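Local coordinates for protein ribosome-associated factor Y (Coxiella burnetii, PDB 3TQM) that probably binds ribosomes as a hibernation factor, associating with the 100S dimers of 70S ribosomes and so restraining translation, at residues Arg17-Thr20 and Glu21-His25. Residues are numbered along the deposited sequence; the frame is centred on the assembly and turned at random.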
ATOM      1  N   ARG A  17       9.000   2.944  -7.028  1.00 23.64           N
ATOM      2  CA  ARG A  17       8.095   4.050  -6.773  1.00 23.72           C
ATOM      3  C   ARG A  17       7.016   4.122  -7.844  1.00 24.71           C
ATOM      4  O   ARG A  17       5.840   4.321  -7.543  1.00 21.91           O
ATOM      5  CB  ARG A  17       8.868   5.362  -6.725  1.00 24.39           C
ATOM      6  CG  ARG A  17       8.005   6.543  -6.346  1.00 25.34           C
ATOM      7  CD  ARG A  17       8.845   7.754  -6.025  1.00 28.47           C
ATOM      8  NE  ARG A  17       8.033   8.780  -5.389  1.00 36.64           N
ATOM      9  CZ  ARG A  17       7.809   8.846  -4.081  1.00 41.85           C
ATOM     10  NH1 ARG A  17       8.345   7.947  -3.268  1.00 42.95           N
ATOM     11  NH2 ARG A  17       7.050   9.813  -3.583  1.00 46.94           N
ATOM     12  N   GLU A  18       7.428   3.966  -9.097  1.00 26.02           N
ATOM     13  CA  GLU A  18       6.496   3.988 -10.215  1.00 27.19           C
ATOM     14  C   GLU A  18       5.566   2.784 -10.161  1.00 26.12           C
ATOM     15  O   GLU A  18       4.353   2.917 -10.319  1.00 26.93           O
ATOM     16  CB  GLU A  18       7.243   4.011 -11.547  1.00 29.37           C
ATOM     17  CG  GLU A  18       6.333   3.922 -12.759  1.00 33.17           C
ATOM     18  CD  GLU A  18       7.094   3.987 -14.066  1.00 38.28           C
ATOM     19  OE1 GLU A  18       8.245   3.502 -14.111  1.00 39.71           O
ATOM     20  OE2 GLU A  18       6.544   4.531 -15.047  1.00 41.15           O
ATOM     21  N   LEU A  19       6.148   1.611  -9.933  1.00 23.18           N
ATOM     22  CA  LEU A  19       5.384   0.372  -9.833  1.00 22.03           C
ATOM     23  C   LEU A  19       4.279   0.472  -8.783  1.00 24.12           C
ATOM     24  O   LEU A  19       3.138   0.077  -9.027  1.00 25.28           O
ATOM     25  CB  LEU A  19       6.315  -0.795  -9.500  1.00 20.74           C
ATOM     26  CG  LEU A  19       5.720  -2.207  -9.444  1.00 21.47           C
ATOM     27  CD1 LEU A  19       5.082  -2.519  -8.091  1.00 18.97           C
ATOM     28  CD2 LEU A  19       4.728  -2.425 -10.581  1.00 22.78           C
ATOM     29  N   THR A  20       4.620   1.004  -7.614  1.00 22.96           N
ATOM     30  CA  THR A  20       3.659   1.107  -6.524  1.00 20.91           C
ATOM     31  C   THR A  20       2.566   2.112  -6.862  1.00 22.55           C
ATOM     32  O   THR A  20       1.400   1.907  -6.536  1.00 20.50           O
ATOM     33  CB  THR A  20       4.340   1.511  -5.203  1.00 18.21           C
ATOM     34  OG1 THR A  20       5.347   0.548  -4.870  1.00 18.92           O
ATOM     35  CG2 THR A  20       3.317   1.574  -4.083  1.00 13.11           C
ATOM     36  N   GLU A  21       2.956   3.201  -7.516  1.00 26.52           N
ATOM     37  CA  GLU A  21       2.007   4.225  -7.937  1.00 29.28           C
ATOM     38  C   GLU A  21       0.932   3.662  -8.860  1.00 27.30           C
ATOM     39  O   GLU A  21      -0.259   3.832  -8.608  1.00 28.57           O
ATOM     40  CB  GLU A  21       2.729   5.376  -8.638  1.00 33.97           C
ATOM     41  CG  GLU A  21       3.293   6.427  -7.703  1.00 35.67           C
ATOM     42  CD  GLU A  21       3.979   7.554  -8.449  1.00 39.43           C
ATOM     43  OE1 GLU A  21       3.941   7.554  -9.699  1.00 41.97           O
ATOM     44  OE2 GLU A  21       4.559   8.439  -7.786  1.00 40.52           O
ATOM     45  N   LYS A  22       1.356   2.992  -9.926  1.00 25.88           N
ATOM     46  CA  LYS A  22       0.423   2.514 -10.938  1.00 30.65           C
ATOM     47  C   LYS A  22      -0.503   1.423 -10.408  1.00 33.12           C
ATOM     48  O   LYS A  22      -1.640   1.295 -10.861  1.00 36.76           O
ATOM     49  CB  LYS A  22       1.164   2.025 -12.186  1.00 32.81           C
ATOM     50  CG  LYS A  22       1.744   0.634 -12.066  1.00 33.35           C
ATOM     51  CD  LYS A  22       2.131   0.096 -13.432  1.00 38.09           C
ATOM     52  CE  LYS A  22       2.563  -1.358 -13.347  1.00 40.19           C
ATOM     53  NZ  LYS A  22       2.809  -1.948 -14.692  1.00 43.50           N
ATOM     54  N   LYS A  23      -0.022   0.644  -9.446  1.00 30.17           N
ATOM     55  CA  LYS A  23      -0.848  -0.399  -8.844  1.00 30.46           C
ATOM     56  C   LYS A  23      -1.911   0.185  -7.917  1.00 28.45           C
ATOM     57  O   LYS A  23      -3.022  -0.335  -7.830  1.00 24.82           O
ATOM     58  CB  LYS A  23       0.008  -1.420  -8.098  1.00 31.18           C
ATOM     59  CG  LYS A  23       0.497  -2.555  -8.970  1.00 35.32           C
ATOM     60  CD  LYS A  23       1.216  -3.606  -8.143  1.00 37.98           C
ATOM     61  CE  LYS A  23       1.690  -4.757  -9.011  1.00 42.63           C
ATOM     62  NZ  LYS A  23       2.817  -5.490  -8.365  1.00 44.45           N
ATOM     63  N   LEU A  24      -1.566   1.262  -7.222  1.00 29.58           N
ATOM     64  CA  LEU A  24      -2.515   1.934  -6.347  1.00 29.87           C
ATOM     65  C   LEU A  24      -3.604   2.603  -7.167  1.00 36.01           C
ATOM     66  O   LEU A  24      -4.757   2.674  -6.748  1.00 38.83           O
ATOM     67  CB  LEU A  24      -1.804   2.965  -5.473  1.00 27.13           C
ATOM     68  CG  LEU A  24      -1.052   2.424  -4.262  1.00 22.86           C
ATOM     69  CD1 LEU A  24      -0.240   3.529  -3.620  1.00 23.91           C
ATOM     70  CD2 LEU A  24      -2.028   1.824  -3.266  1.00 20.87           C
ATOM     71  N   HIS A  25      -3.228   3.096  -8.341  1.00 37.36           N
ATOM     72  CA  HIS A  25      -4.180   3.748  -9.233  1.00 40.02           C
ATOM     73  C   HIS A  25      -5.107   2.734  -9.900  1.00 37.45           C
ATOM     74  O   HIS A  25      -6.038   3.109 -10.614  1.00 39.72           O
ATOM     75  CB  HIS A  25      -3.445   4.577 -10.288  1.00 43.81           C
ATOM     76  CG  HIS A  25      -2.754   5.782  -9.732  1.00 46.41           C
ATOM     77  ND1 HIS A  25      -3.339   6.612  -8.800  1.00 46.09           N
ATOM     78  CD2 HIS A  25      -1.524   6.297  -9.973  1.00 47.56           C
ATOM     79  CE1 HIS A  25      -2.503   7.587  -8.493  1.00 45.73           C
ATOM     80  NE2 HIS A  25      -1.393   7.419  -9.190  1.00 46.86           N
TER
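Four successive i to i+4 hydrogen bonds, from the amides of Glu21, Lys22, Lys23 and Leu24 to the carbonyls of Arg17, Glu18, Leu19 and Thr20, make this one continuous run of α-helix, the Lys22 N to Glu18 O bond (3.0 Å) being the straightest, with an N-H...O angle of 167°. The side chains sort by face. Leu19 reaches along the helix between two lysines, a branched hydrocarbon meeting flexible aliphatic chains, and suits its place by also touching Tyr71 and Val74 of helix 70-89: its CD2 lies 3.7 Å from Lys22 CE, and its CD1 lies 3.7 Å from Lys23 NZ. Lys22 adopts an unusual first torsion for a helix (chi1 80°), setting CG between backbone N and carbonyl carbon and bringing it 3.4 Å from Leu19 O. Lys23 suits this place, its CD and CE lying against Leu19 while NZ makes a salt bridge with Asp75 on helix 70-89. On the buried face, Thr20 and Leu24 lie side by side, CG2 of Thr20 4.1 Å from CD1 of Leu24, and both pack on strand 36-44. Threonine suits this spot since its methyl joins the core while OG1 hydrogen-bonds to Leu16 O within the helix. On the flank that also touches Met5 of strand 2-8, Arg17 and Glu21 pair loosely: Arg17 NE is 4.2 Å from Glu21 OE2, with the oxygen well out of the guanidinium plane and the two planar groups turned 68° apart. This helix crosses over between parallel strands 2-8 and 36-44 in a beta-alpha-beta unit. The chemistry implies an amphipathic helix, with Thr20 and Leu24 as its buried pair, and a longer-range Arg17–Glu21 attraction, probably modest, with no N-H aimed at the carboxylate.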